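Local coordinates for protein internalin (Listeria monocytogenes serotype 4b, PDB 4FMZ) that is an internalin of the leucine-rich repeat family that probably takes part in adhesion to host cells and their invasion, at residues A[21-24]-A[25-28]; A[37-40]-A[41-44]; A[71-74]-A[75-78]. All coordinates share one frame; numbering follows the deposited sequence. Where two conformers were deposited one is given.

Interaction 1 (A[21-24]-A[25-28]); sequences LAEG and IRAV
E23 and R26 run side by side and point the same way, about one helical turn apart, so that the carboxylate comes to the edge of the guanidinium. R26 grips side-on: NE reaches E23 OE1 at 2.9 Å and NH2 reaches E23 OE2 at 2.8 Å, one nitrogen to each oxygen. Both oxygens lie almost in the guanidinium plane, but the two planes are turned 32° against each other. OE2 is approached on its syn side, somewhat out of the carboxylate plane, and OE1 from above that plane. The glutamate gets there by a bend: CG stands anti to the backbone N (chi1 173°), and a turn at chi2 of 52° swings the carboxylate along the helix toward the arginine. Two nearly straight bonds between opposite charges fix the rotation of both groups, and the NH1 of R26 has a further partner in the carbonyl of K31.

Beneath this pair the backbone runs as a regular alpha-helix, with I25 N bonded to L21 O at 3.0 Å and V28 N to G24 O, also at 3.0 Å. I25 lays its CG1 3.4 Å from L21 O. The branched, apolar chains of L21 and I25 suit the buried side, where both meet F16 and L49, while the small A22 lets I12 of helix 12-15 come close. An i to i+3 salt bridge on one side and aliphatic residues on another are typical of an amphipathic helix, here helix 19-29 of the internalin N-terminal cap, packed against strand 48-50, the outermost of the parallel strands at this end.

Interaction 2 (A[37-40]-A[41-44]); sequences VVTQ and EELE
T39 and E42 hold each other by two reciprocal hydrogen bonds, the capping box at the start of helix 40-43. T39 OG1 accepts from E42 N at 3.2 Å, and E42 OE1 accepts from T39 N at 3.1 Å, met on the anti side of the carboxylate. Threonine suits the N-cap because its hydroxyl hangs from a short branch: with chi1 at 64°, OG1 sits between its own N and carbonyl carbon and faces the first turn. Glutamate is long enough to reach back, its chain extended beyond CG. A water donates to E42 OE1 and to V37 O, tying the box to strand 37-38.

A second polar pair, Q40 and E44, joins residues four apart. Q40 NE2 donates to E44 OE2 at 2.8 Å with an N-H...O angle of 165°; the oxygen lies near the amide plane, the nitrogen stands above the carboxylate plane, and the two planes are 84° apart. Glutamine suits this place by offering both functions: NE2 donates to E44, while OE1 accepts from the backbone N atoms of T4 and L5. Among backbone bonds, L43 N reaches T39 O at 3.1 Å and E44 N reaches Q40 O at 2.9 Å.

Apolar contact joins V38 and L43, whose side chains cross at about a right angle with V38 CG2 4.0 Å from L43 CD2. Both suit their buried positions, and V38 also touches L29 of helix 19-29.

The E42 carboxylate thus serves two ends: OE1 closes the cap while OE2 forms a salt bridge with K31, whose positive charge, like the nearby helix start, probably favours the ionised acid.

Interaction 3 (A[71-74]-A[75-78]); sequences LNLN and GNQI
The amide of N76 is turned with its edge to the carbonyl of L73: ND2 donates to L73 O at 3.0 Å, and that oxygen lies close to the plane of the amide. At the acceptor the geometry differs, for ND2 stands above the carbonyl plane, 69° out of it, with a C=O...N angle of only 100°. The bond is therefore not aimed at a lone pair of L73 O. The stronger partner of ND2 is V51 O of the preceding coil, and OD1 accepts from V56 N, so this buried amide is satisfied at both ends. Asparagine suits the place because a short chain carries a donor and an acceptor together.

The amide of N72 offers its oxygen to two donors. N74 N reaches N72 OD1 at 3.0 Å, nearly in line with the C=O bond, which makes an Asx turn. N74 ND2 reaches the same OD1 at 2.8 Å, but from above the amide plane of N72. Asparagine fits both positions: the short side chain of N72 brings a carbonyl oxygen to the backbone N two residues on, and N74 adds its own amide as a second donor. These bonds steer the chain as it leaves strand 70-72.

On the inner side, L73 and I78 cross at about a right angle, with L73 CB 3.7 Å from I78 CD1 and L73 CD1 3.9 Å from the same methyl. Their branched apolar chains fill the interior of the coil, where L73 also meets I59. In the loop linking the two residues, G75 turns the chain with a positive phi of 58°, a conformation that glycine adopts readily.

L71, L73, N76 and I78 fit the LxLxxNxI pattern of leucine-rich repeats; N76 with N98 of the next coil belongs to the asparagine ladder of this solenoid fold.

In the fold
Along the chain the three contacts follow one another, interaction 1 on helix 19-29, interaction 2 where strand 37-38 passes into helix 40-43, and interaction 3 at the end of strand 70-72. The first two share the N-terminal cap region; their centres are about 12 Å apart and they touch through I25 CG2 and L43 CD2, at 4.2 Å. Interaction 3 belongs to the leucine-rich repeats, its centre about 13 Å from that of interaction 1 and about 22 Å from that of interaction 2. Strand 48-50 joins cap and repeats: L49 touches side chains of helix 19-29 and also L71. The N-terminal cap thus probably shields the hydrophobic core at this end of the solenoid, as in other internalins.

Interaction 1 (A[21-24]-A[25-28])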
loop_
_atom_site.group_PDB
_atom_site.type_symbol
_atom_site.label_atom_id
_atom_site.label_comp_id
_atom_site.label_asym_id
_atom_site.label_seq_id
_atom_site.Cartn_x
_atom_site.Cartn_y
_atom_site.Cartn_z
ATOM N N LEU A 21 23.581 -15.596 6.322
ATOM C CA LEU A 21 23.814 -14.473 7.222
ATOM C C LEU A 21 25.332 -14.287 7.464
ATOM O O LEU A 21 25.813 -13.156 7.403
ATOM C CB LEU A 21 23.074 -14.652 8.540
ATOM C CG LEU A 21 23.147 -13.466 9.534
ATOM C CD1 LEU A 21 22.714 -12.130 8.890
ATOM C CD2 LEU A 21 22.295 -13.743 10.711
ATOM N N ALA A 22 26.086 -15.389 7.665
ATOM C CA ALA A 22 27.548 -15.324 7.856
ATOM C C ALA A 22 28.205 -14.674 6.624
ATOM O O ALA A 22 29.047 -13.798 6.785
ATOM C CB ALA A 22 28.121 -16.713 8.101
ATOM N N GLU A 23 27.732 -15.027 5.401
ATOM C CA GLU A 23 28.218 -14.441 4.147
ATOM C C GLU A 23 27.961 -12.921 4.109
ATOM O O GLU A 23 28.843 -12.178 3.699
ATOM C CB GLU A 23 27.601 -15.145 2.923
ATOM C CG GLU A 23 27.893 -14.526 1.561
ATOM C CD GLU A 23 29.332 -14.233 1.188
ATOM O OE1 GLU A 23 30.252 -14.916 1.697
ATOM O OE2 GLU A 23 29.531 -13.323 0.353
ATOM N N GLY A 24 26.800 -12.476 4.585
ATOM C CA GLY A 24 26.460 -11.058 4.634
ATOM C C GLY A 24 27.328 -10.263 5.584
ATOM O O GLY A 24 27.655 -9.105 5.301
ATOM N N ILE A 25 27.688 -10.875 6.735
ATOM C CA ILE A 25 28.588 -10.281 7.729
ATOM C C ILE A 25 29.994 -10.171 7.113
ATOM O O ILE A 25 30.619 -9.114 7.211
ATOM C CB ILE A 25 28.575 -11.076 9.080
ATOM C CG1 ILE A 25 27.164 -11.054 9.740
ATOM C CG2 ILE A 25 29.639 -10.557 10.067
ATOM C CD1 ILE A 25 26.613 -9.664 10.186
ATOM N N ARG A 26 30.478 -11.260 6.467
ATOM C CA ARG A 26 31.776 -11.295 5.780
ATOM C C ARG A 26 31.849 -10.183 4.730
ATOM O O ARG A 26 32.817 -9.425 4.722
ATOM C CB ARG A 26 32.009 -12.668 5.116
ATOM C CG ARG A 26 33.395 -12.795 4.465
ATOM C CD ARG A 26 33.411 -13.574 3.150
ATOM N NE ARG A 26 32.488 -13.077 2.114
ATOM C CZ ARG A 26 32.696 -12.024 1.321
ATOM N NH1 ARG A 26 33.785 -11.281 1.462
ATOM N NH2 ARG A 26 31.811 -11.700 0.391
ATOM N N ALA A 27 30.788 -10.055 3.894
ATOM C CA ALA A 27 30.710 -9.065 2.822
ATOM C C ALA A 27 30.693 -7.629 3.347
ATOM O O ALA A 27 31.428 -6.801 2.807
ATOM C CB ALA A 27 29.491 -9.314 1.947
ATOM N N VAL A 28 29.893 -7.325 4.391
ATOM C CA VAL A 28 29.814 -5.960 4.916
ATOM C C VAL A 28 31.153 -5.543 5.576
ATOM O O VAL A 28 31.533 -4.378 5.464
ATOM C CB VAL A 28 28.582 -5.719 5.840
ATOM C CG1 VAL A 28 28.728 -6.390 7.209
ATOM C CG2 VAL A 28 28.266 -4.231 5.983
#

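Interaction 2 (A[37-40]-A[41-44])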
loop_
_atom_site.group_PDB
_atom_site.type_symbol
_atom_site.label_atom_id
_atom_site.label_comp_id
_atom_site.label_asym_id
_atom_site.label_seq_id
_atom_site.Cartn_x
_atom_site.Cartn_y
_atom_site.Cartn_z
ATOM N N VAL A 37 38.068 -14.290 11.888
ATOM C CA VAL A 37 37.712 -13.786 13.211
ATOM C C VAL A 37 37.208 -12.353 13.107
ATOM O O VAL A 37 37.747 -11.556 12.337
ATOM C CB VAL A 37 38.922 -13.908 14.177
ATOM C CG1 VAL A 37 38.801 -12.974 15.380
ATOM C CG2 VAL A 37 39.052 -15.330 14.656
ATOM N N VAL A 38 36.161 -12.043 13.876
ATOM C CA VAL A 38 35.647 -10.687 14.007
ATOM C C VAL A 38 35.695 -10.308 15.474
ATOM O O VAL A 38 35.512 -11.160 16.343
ATOM C CB VAL A 38 34.268 -10.424 13.371
ATOM C CG1 VAL A 38 34.392 -10.357 11.853
ATOM C CG2 VAL A 38 33.215 -11.454 13.803
ATOM N N THR A 39 35.995 -9.040 15.745
ATOM C CA THR A 39 36.054 -8.511 17.104
ATOM C C THR A 39 34.711 -7.868 17.461
ATOM O O THR A 39 33.887 -7.618 16.579
ATOM C CB THR A 39 37.199 -7.489 17.241
ATOM O OG1 THR A 39 36.922 -6.371 16.396
ATOM C CG2 THR A 39 38.567 -8.075 16.908
ATOM N N GLN A 40 34.521 -7.554 18.752
ATOM C CA GLN A 40 33.334 -6.871 19.239
ATOM C C GLN A 40 33.237 -5.495 18.570
ATOM O O GLN A 40 32.150 -5.085 18.170
ATOM C CB GLN A 40 33.415 -6.735 20.767
ATOM C CG GLN A 40 32.162 -6.109 21.393
ATOM C CD GLN A 40 32.286 -5.941 22.874
ATOM O OE1 GLN A 40 32.955 -6.709 23.559
ATOM N NE2 GLN A 40 31.605 -4.950 23.410
ATOM N N GLU A 41 34.397 -4.810 18.434
ATOM C CA GLU A 41 34.538 -3.492 17.821
ATOM C C GLU A 41 34.053 -3.513 16.373
ATOM O O GLU A 41 33.333 -2.602 15.979
ATOM C CB GLU A 41 35.995 -3.005 17.908
ATOM C CG GLU A 41 36.213 -1.597 17.381
ATOM C CD GLU A 41 37.593 -1.018 17.616
ATOM O OE1 GLU A 41 37.945 -0.776 18.793
ATOM O OE2 GLU A 41 38.306 -0.756 16.621
ATOM N N GLU A 42 34.426 -4.553 15.589
ATOM C CA GLU A 42 34.008 -4.681 14.194
ATOM C C GLU A 42 32.504 -4.939 14.077
ATOM O O GLU A 42 31.853 -4.360 13.199
ATOM C CB GLU A 42 34.791 -5.795 13.492
ATOM C CG GLU A 42 36.240 -5.428 13.223
ATOM C CD GLU A 42 37.092 -6.556 12.678
ATOM O OE1 GLU A 42 36.911 -7.715 13.120
ATOM O OE2 GLU A 42 37.941 -6.280 11.801
ATOM N N LEU A 43 31.939 -5.778 14.971
ATOM C CA LEU A 43 30.500 -6.066 14.943
ATOM C C LEU A 43 29.691 -4.843 15.364
ATOM O O LEU A 43 28.633 -4.582 14.789
ATOM C CB LEU A 43 30.134 -7.284 15.811
ATOM C CG LEU A 43 30.667 -8.627 15.307
ATOM C CD1 LEU A 43 30.406 -9.716 16.312
ATOM C CD2 LEU A 43 30.085 -9.011 13.940
ATOM N N GLU A 44 30.235 -4.049 16.312
ATOM C CA GLU A 44 29.591 -2.819 16.775
ATOM C C GLU A 44 29.728 -1.669 15.748
ATOM O O GLU A 44 29.096 -0.630 15.925
ATOM C CB GLU A 44 30.154 -2.400 18.128
ATOM C CG GLU A 44 29.652 -3.269 19.269
ATOM C CD GLU A 44 30.292 -2.995 20.621
ATOM O OE1 GLU A 44 31.237 -2.173 20.701
ATOM O OE2 GLU A 44 29.851 -3.625 21.606
HETATM O O HOH W 1 39.174 -9.349 13.142
#

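Interaction 3 (A[71-74]-A[75-78])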
loop_
_atom_site.group_PDB
_atom_site.type_symbol
_atom_site.label_atom_id
_atom_site.label_comp_id
_atom_site.label_asym_id
_atom_site.label_seq_id
_atom_site.Cartn_x
_atom_site.Cartn_y
_atom_site.Cartn_z
ATOM N N LEU A 71 18.180 -2.670 8.948
ATOM C CA LEU A 71 18.316 -4.085 8.672
ATOM C C LEU A 71 17.303 -4.522 7.645
ATOM O O LEU A 71 16.099 -4.374 7.867
ATOM C CB LEU A 71 18.164 -4.903 9.972
ATOM C CG LEU A 71 18.174 -6.427 9.806
ATOM C CD1 LEU A 71 19.523 -6.932 9.298
ATOM C CD2 LEU A 71 17.805 -7.098 11.092
ATOM N N ASN A 72 17.795 -5.065 6.520
ATOM C CA ASN A 72 16.958 -5.565 5.443
ATOM C C ASN A 72 17.209 -7.070 5.247
ATOM O O ASN A 72 18.247 -7.475 4.714
ATOM C CB ASN A 72 17.204 -4.773 4.149
ATOM C CG ASN A 72 16.429 -5.261 2.952
ATOM O OD1 ASN A 72 15.716 -6.269 2.985
ATOM N ND2 ASN A 72 16.603 -4.579 1.840
ATOM N N LEU A 73 16.232 -7.884 5.659
ATOM C CA LEU A 73 16.293 -9.336 5.522
ATOM C C LEU A 73 15.106 -9.839 4.685
ATOM O O LEU A 73 14.593 -10.947 4.903
ATOM C CB LEU A 73 16.333 -10.016 6.892
ATOM C CG LEU A 73 17.599 -9.801 7.728
ATOM C CD1 LEU A 73 17.400 -10.311 9.118
ATOM C CD2 LEU A 73 18.829 -10.491 7.088
ATOM N N ASN A 74 14.731 -9.038 3.675
ATOM C CA ASN A 74 13.672 -9.346 2.705
ATOM C C ASN A 74 13.949 -10.632 1.972
ATOM O O ASN A 74 15.107 -10.881 1.622
ATOM C CB ASN A 74 13.615 -8.249 1.633
ATOM C CG ASN A 74 12.623 -7.173 1.857
ATOM O OD1 ASN A 74 11.413 -7.408 1.836
ATOM N ND2 ASN A 74 13.117 -5.953 1.954
ATOM N N GLY A 75 12.902 -11.408 1.700
ATOM C CA GLY A 75 12.997 -12.619 0.889
ATOM C C GLY A 75 13.941 -13.723 1.330
ATOM O O GLY A 75 14.758 -14.178 0.532
ATOM N N ASN A 76 13.823 -14.196 2.577
ATOM C CA ASN A 76 14.625 -15.320 3.070
ATOM C C ASN A 76 13.665 -16.419 3.585
ATOM O O ASN A 76 12.536 -16.506 3.089
ATOM C CB ASN A 76 15.626 -14.856 4.140
ATOM C CG ASN A 76 16.745 -14.035 3.573
ATOM O OD1 ASN A 76 17.593 -14.542 2.852
ATOM N ND2 ASN A 76 16.763 -12.748 3.868
ATOM N N GLN A 77 14.099 -17.234 4.568
ATOM C CA GLN A 77 13.286 -18.314 5.141
ATOM C C GLN A 77 13.277 -18.179 6.670
ATOM O O GLN A 77 13.228 -19.182 7.391
ATOM C CB GLN A 77 13.823 -19.699 4.700
ATOM C CG GLN A 77 13.900 -19.922 3.184
ATOM C CD GLN A 77 12.552 -20.170 2.560
ATOM O OE1 GLN A 77 11.971 -21.248 2.697
ATOM N NE2 GLN A 77 12.036 -19.187 1.837
ATOM N N ILE A 78 13.320 -16.935 7.166
ATOM C CA ILE A 78 13.337 -16.643 8.597
ATOM C C ILE A 78 11.981 -16.950 9.229
ATOM O O ILE A 78 10.945 -16.561 8.691
ATOM C CB ILE A 78 13.794 -15.178 8.851
ATOM C CG1 ILE A 78 15.204 -14.934 8.243
ATOM C CG2 ILE A 78 13.799 -14.838 10.351
ATOM C CD1 ILE A 78 15.480 -13.496 7.848
#